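Local structure of DPSA (Streptomyces coelicolor, 4CY9) at residues Arg19-Leu24 with Glu73-Leu78; Leu3-Thr8 with Glu15-Leu20. The protein probably binds and oxidises iron as a twelve-subunit, ferritin-like member of the Dps family, and probably also binds DNA. All coordinates share one frame; numbering follows the deposited sequence.

Contact 1: residues Arg19-Leu24 with Glu73-Leu78; sequences RLIGVL and ERIAAL
Leu24 and Ile75 meet where apolar packing between the two helices is tightest: Leu24 CB sits 3.5 Å from Ile75 CG1, a little under usual van der Waals contact. In Ile75, CG1 is anti to the carbonyl carbon (chi1 -75°) and the extended second torsion then carries CD1 to 3.7 Å from Leu24 C, against backbone. The other branch, CG2, faces Ile21 CG2 at 4.1 Å. Replacing Ile75 by an alanine would probably open a gap beneath Leu24 CB and leave Ile21 CG2 without its apolar neighbour. One methyl of Leu78, CD1, serves two leucines, lying 3.7 Å from Leu24 CD1 and 3.8 Å from Leu20 CD2; Leu78 meets both side chains nearly at right angles. Ile21 slides past Leu78 in the opposite direction and brings its CD1 to 3.6 Å from Leu78 O. Arg74 contributes only aliphatic carbon here, CG against Leu24 CD1. Its guanidinium is spent elsewhere, in salt bridges to Asp134 and to Glu149 of a second subunit. The axes of the two short segments run nearly antiparallel, at 165°, and approach to 9.7 Å, as expected for neighbouring up-and-down helices of the ferritin-like four-helix bundle.

Contact 2: residues Leu3-Thr8 with Glu15-Leu20; sequences LTPKYT and EAAGRL
Pro5 rests its ring on the helix, CD 3.6 Å from Gly18 N and CG 4.0 Å from Ala17 CB. The guanidinium of Arg19 has the Glu15 carboxylate in plane at its edge: NH2 reaches the syn side of OE1 at 3.0 Å, 17° out of the carboxylate plane, and NE adds weak bonds in the same salt bridge. This pairing belongs to one of two conformers of Arg19, so how constant it is remains doubtful. Close backbone packing centres on Gly18, whose CA lies 3.9 Å from Thr4 CA; any side chain there would collide with Thr4 CA and Leu3 C. Leu3 O makes a CA-H...O contact with Gly18 CA and is also hydrogen-bonded to a bound glycerol, probably from the crystallisation liquor.

A water donates to both Thr4 OG1 (2.8 Å) and Glu15 O (2.7 Å), tying loop to helix by a bridge; Thr4 OG1 is also bonded to Asp2. Thr8 OG1, anti to the backbone N (chi1 -170°), sits 3.2 Å from Ala17 CB, and Leu78 O is its hydrogen-bonding partner. The N-terminal loop thus lies along the first turns of helix 14-44, whose Ala16 and Leu20 pack on Ile133 of helix 105-133.

In the fold
From the N terminus, the chain runs through Leu3-Thr8, turns back within six residues and enters helix 14-44, so contact 2 closes a short loop. Contact 1 takes over on the same helix, sharing Arg19 and Leu20, and closes a much longer excursion of 48 residues, through the rest of that helix and along helix 50-77. The two spans neither nest nor cross: they follow one another, overlapping just at those two residues. Their centres are about 8 Å apart, and the N-terminal loop bridges them, Tyr7 OH lying 2.9 Å from Ala76 O in a probable hydrogen bond and Leu3 CD1 packing on Gly22 CA. Loop and both helices are thereby joined at one end of the bundle, beside a second subunit.

Contact 1: residues Arg19-Leu24 with Glu73-Leu78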
loop_
_atom_site.group_PDB
_atom_site.type_symbol
_atom_site.label_atom_id
_atom_site.label_comp_id
_atom_site.label_asym_id
_atom_site.label_seq_id
_atom_site.Cartn_x
_atom_site.Cartn_y
_atom_site.Cartn_z
ATOM N N ARG A 19 14.565 -41.061 7.835
ATOM C CA ARG A 19 15.031 -40.625 9.145
ATOM C C ARG A 19 14.971 -39.056 9.222
ATOM O O ARG A 19 14.627 -38.591 10.295
ATOM C CB ARG A 19 16.463 -41.075 9.438
ATOM C CG ARG A 19 16.513 -42.592 9.624
ATOM C CD ARG A 19 18.017 -43.001 9.738
ATOM N NE ARG A 19 18.804 -43.035 8.502
ATOM C CZ ARG A 19 19.815 -42.195 8.119
ATOM N NH1 ARG A 19 20.214 -41.087 8.836
ATOM N NH2 ARG A 19 20.428 -42.459 6.938
ATOM N N LEU A 20 15.181 -38.379 8.131
ATOM C CA LEU A 20 15.029 -36.825 8.174
ATOM C C LEU A 20 13.541 -36.486 8.439
ATOM O O LEU A 20 13.299 -35.534 9.193
ATOM C CB LEU A 20 15.557 -36.273 6.805
ATOM C CG LEU A 20 15.568 -34.715 6.841
ATOM C CD1 LEU A 20 16.348 -34.128 8.061
ATOM C CD2 LEU A 20 16.264 -34.299 5.539
ATOM N N ILE A 21 12.615 -37.209 7.802
ATOM C CA ILE A 21 11.171 -36.979 8.088
ATOM C C ILE A 21 10.922 -37.129 9.592
ATOM O O ILE A 21 10.183 -36.384 10.214
ATOM C CB ILE A 21 10.310 -37.948 7.236
ATOM C CG1 ILE A 21 10.344 -37.502 5.756
ATOM C CG2 ILE A 21 8.827 -38.016 7.834
ATOM C CD1 ILE A 21 9.930 -38.654 4.809
ATOM N N GLY A 22 11.468 -38.207 10.216
ATOM C CA GLY A 22 11.262 -38.378 11.687
ATOM C C GLY A 22 11.824 -37.207 12.492
ATOM O O GLY A 22 11.167 -36.797 13.467
ATOM N N VAL A 23 13.007 -36.713 12.121
ATOM C CA VAL A 23 13.605 -35.544 12.820
ATOM C C VAL A 23 12.631 -34.341 12.654
ATOM O O VAL A 23 12.325 -33.655 13.646
ATOM C CB VAL A 23 14.968 -35.190 12.198
ATOM C CG1 VAL A 23 15.549 -33.831 12.664
ATOM C CG2 VAL A 23 15.894 -36.363 12.626
ATOM N N LEU A 24 12.212 -34.160 11.401
ATOM C CA LEU A 24 11.382 -32.906 11.188
ATOM C C LEU A 24 9.975 -33.078 11.800
ATOM O O LEU A 24 9.408 -32.024 12.269
ATOM C CB LEU A 24 11.180 -32.698 9.694
ATOM C CG LEU A 24 12.514 -32.317 8.948
ATOM C CD1 LEU A 24 12.154 -32.144 7.463
ATOM C CD2 LEU A 24 13.051 -30.935 9.428
ATOM N N GLU A 73 5.847 -28.443 5.076
ATOM C CA GLU A 73 5.867 -28.635 3.622
ATOM C C GLU A 73 7.204 -29.315 3.208
ATOM O O GLU A 73 7.232 -29.981 2.191
ATOM C CB GLU A 73 5.717 -27.283 2.901
ATOM C CG GLU A 73 4.200 -26.936 3.181
ATOM C CD GLU A 73 3.706 -25.742 2.284
ATOM O OE1 GLU A 73 4.610 -24.980 1.851
ATOM O OE2 GLU A 73 2.511 -25.501 2.311
ATOM N N ARG A 74 8.235 -29.159 4.055
ATOM C CA ARG A 74 9.511 -29.856 3.685
ATOM C C ARG A 74 9.341 -31.353 3.990
ATOM O O ARG A 74 9.784 -32.225 3.194
ATOM C CB ARG A 74 10.662 -29.290 4.568
ATOM C CG ARG A 74 12.015 -29.950 4.146
ATOM C CD ARG A 74 12.290 -29.530 2.648
ATOM N NE ARG A 74 13.641 -30.071 2.245
ATOM C CZ ARG A 74 14.047 -29.999 0.961
ATOM N NH1 ARG A 74 13.225 -29.452 0.037
ATOM N NH2 ARG A 74 15.236 -30.549 0.641
ATOM N N ILE A 75 8.647 -31.671 5.067
ATOM C CA ILE A 75 8.277 -33.113 5.305
ATOM C C ILE A 75 7.522 -33.670 4.115
ATOM O O ILE A 75 7.801 -34.781 3.615
ATOM C CB ILE A 75 7.383 -33.223 6.544
ATOM C CG1 ILE A 75 8.278 -33.045 7.847
ATOM C CG2 ILE A 75 6.764 -34.653 6.594
ATOM C CD1 ILE A 75 7.444 -32.801 9.163
ATOM N N ALA A 76 6.532 -32.892 3.619
ATOM C CA ALA A 76 5.728 -33.421 2.513
ATOM C C ALA A 76 6.567 -33.566 1.233
ATOM O O ALA A 76 6.487 -34.625 0.536
ATOM C CB ALA A 76 4.541 -32.399 2.266
ATOM N N ALA A 77 7.490 -32.612 0.955
ATOM C CA ALA A 77 8.356 -32.703 -0.242
ATOM C C ALA A 77 9.294 -33.933 -0.098
ATOM O O ALA A 77 9.593 -34.578 -1.088
ATOM C CB ALA A 77 9.170 -31.420 -0.370
ATOM N N LEU A 78 9.683 -34.207 1.157
ATOM C CA LEU A 78 10.570 -35.418 1.380
ATOM C C LEU A 78 9.766 -36.693 1.312
ATOM O O LEU A 78 10.438 -37.804 1.335
ATOM C CB LEU A 78 11.245 -35.338 2.812
ATOM C CG LEU A 78 12.316 -34.254 2.797
ATOM C CD1 LEU A 78 12.689 -33.877 4.249
ATOM C CD2 LEU A 78 13.626 -34.696 2.062
#

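Contact 2: residues Leu3-Thr8 with Glu15-Leu20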
loop_
_atom_site.group_PDB
_atom_site.type_symbol
_atom_site.label_atom_id
_atom_site.label_comp_id
_atom_site.label_asym_id
_atom_site.label_seq_id
_atom_site.Cartn_x
_atom_site.Cartn_y
_atom_site.Cartn_z
ATOM N N LEU A 3 9.576 -44.591 8.790
ATOM C CA LEU A 3 8.908 -43.528 7.977
ATOM C C LEU A 3 9.567 -43.444 6.596
ATOM O O LEU A 3 9.429 -42.413 5.894
ATOM C CB LEU A 3 9.195 -42.172 8.735
ATOM C CG LEU A 3 8.476 -42.129 10.085
ATOM C CD1 LEU A 3 8.778 -40.798 10.806
ATOM C CD2 LEU A 3 6.989 -42.346 9.973
ATOM N N THR A 4 10.204 -44.514 6.098
ATOM C CA THR A 4 10.783 -44.433 4.759
ATOM C C THR A 4 9.632 -44.186 3.746
ATOM O O THR A 4 8.642 -44.914 3.679
ATOM C CB THR A 4 11.353 -45.868 4.368
ATOM O OG1 THR A 4 12.365 -46.178 5.343
ATOM C CG2 THR A 4 12.025 -45.824 2.952
ATOM N N PRO A 5 9.812 -43.142 2.893
ATOM C CA PRO A 5 8.742 -42.800 1.984
ATOM C C PRO A 5 8.859 -43.613 0.672
ATOM O O PRO A 5 9.910 -44.258 0.388
ATOM C CB PRO A 5 9.018 -41.299 1.666
ATOM C CG PRO A 5 10.543 -41.155 1.795
ATOM C CD PRO A 5 10.846 -42.099 3.021
ATOM N N LYS A 6 7.812 -43.493 -0.165
ATOM C CA LYS A 6 7.851 -44.093 -1.511
ATOM C C LYS A 6 8.555 -43.264 -2.563
ATOM O O LYS A 6 9.027 -43.821 -3.571
ATOM C CB LYS A 6 6.405 -44.444 -1.979
ATOM C CG LYS A 6 5.824 -45.445 -0.986
ATOM C CD LYS A 6 4.428 -45.813 -1.452
ATOM C CE LYS A 6 3.908 -46.825 -0.418
ATOM N NZ LYS A 6 2.424 -46.743 -0.384
ATOM N N TYR A 7 8.695 -41.939 -2.384
ATOM C CA TYR A 7 9.462 -41.125 -3.267
ATOM C C TYR A 7 10.079 -40.093 -2.332
ATOM O O TYR A 7 9.576 -39.946 -1.246
ATOM C CB TYR A 7 8.478 -40.363 -4.317
ATOM C CG TYR A 7 7.645 -39.286 -3.608
ATOM C CD1 TYR A 7 6.403 -39.611 -3.013
ATOM C CD2 TYR A 7 8.079 -37.896 -3.528
ATOM C CE1 TYR A 7 5.657 -38.671 -2.355
ATOM C CE2 TYR A 7 7.339 -36.950 -2.765
ATOM C CZ TYR A 7 6.110 -37.335 -2.245
ATOM O OH TYR A 7 5.366 -36.420 -1.512
ATOM N N THR A 8 11.090 -39.360 -2.771
ATOM C CA THR A 8 11.609 -38.219 -1.963
ATOM C C THR A 8 12.205 -37.219 -2.940
ATOM O O THR A 8 12.152 -37.440 -4.183
ATOM C CB THR A 8 12.538 -38.762 -0.845
ATOM O OG1 THR A 8 12.820 -37.671 0.033
ATOM C CG2 THR A 8 13.917 -39.260 -1.467
ATOM N N GLU A 15 15.622 -44.252 2.358
ATOM C CA GLU A 15 15.795 -44.590 3.791
ATOM C C GLU A 15 16.360 -43.382 4.607
ATOM O O GLU A 15 15.822 -43.112 5.737
ATOM C CB GLU A 15 16.860 -45.814 3.938
ATOM C CG GLU A 15 16.998 -46.284 5.391
ATOM C CD GLU A 15 17.954 -45.497 6.378
ATOM O OE1 GLU A 15 18.900 -44.760 5.805
ATOM O OE2 GLU A 15 17.718 -45.684 7.731
ATOM N N ALA A 16 17.281 -42.638 4.023
ATOM C CA ALA A 16 17.883 -41.440 4.708
ATOM C C ALA A 16 16.723 -40.388 4.822
ATOM O O ALA A 16 16.541 -39.721 5.906
ATOM C CB ALA A 16 19.044 -40.816 3.945
ATOM N N ALA A 17 15.944 -40.230 3.723
ATOM C CA ALA A 17 14.783 -39.245 3.850
ATOM C C ALA A 17 13.843 -39.688 4.978
ATOM O O ALA A 17 13.313 -38.793 5.696
ATOM C CB ALA A 17 13.992 -39.222 2.512
ATOM N N GLY A 18 13.554 -40.991 5.203
ATOM C CA GLY A 18 12.664 -41.382 6.292
ATOM C C GLY A 18 13.236 -40.909 7.632
ATOM O O GLY A 18 12.472 -40.528 8.526
ATOM N N ARG A 19 14.565 -41.061 7.835
ATOM C CA ARG A 19 15.031 -40.625 9.145
ATOM C C ARG A 19 14.971 -39.056 9.222
ATOM O O ARG A 19 14.627 -38.591 10.295
ATOM C CB ARG A 19 16.463 -41.075 9.438
ATOM C CG ARG A 19 16.513 -42.592 9.624
ATOM C CD ARG A 19 18.017 -43.001 9.738
ATOM N NE ARG A 19 18.804 -43.035 8.502
ATOM C CZ ARG A 19 19.815 -42.195 8.119
ATOM N NH1 ARG A 19 20.214 -41.087 8.836
ATOM N NH2 ARG A 19 20.428 -42.459 6.938
ATOM N N LEU A 20 15.181 -38.379 8.131
ATOM C CA LEU A 20 15.029 -36.825 8.174
ATOM C C LEU A 20 13.541 -36.486 8.439
ATOM O O LEU A 20 13.299 -35.534 9.193
ATOM C CB LEU A 20 15.557 -36.273 6.805
ATOM C CG LEU A 20 15.568 -34.715 6.841
ATOM C CD1 LEU A 20 16.348 -34.128 8.061
ATOM C CD2 LEU A 20 16.264 -34.299 5.539
HETATM O O HOH W 1 13.871 -44.504 6.974
#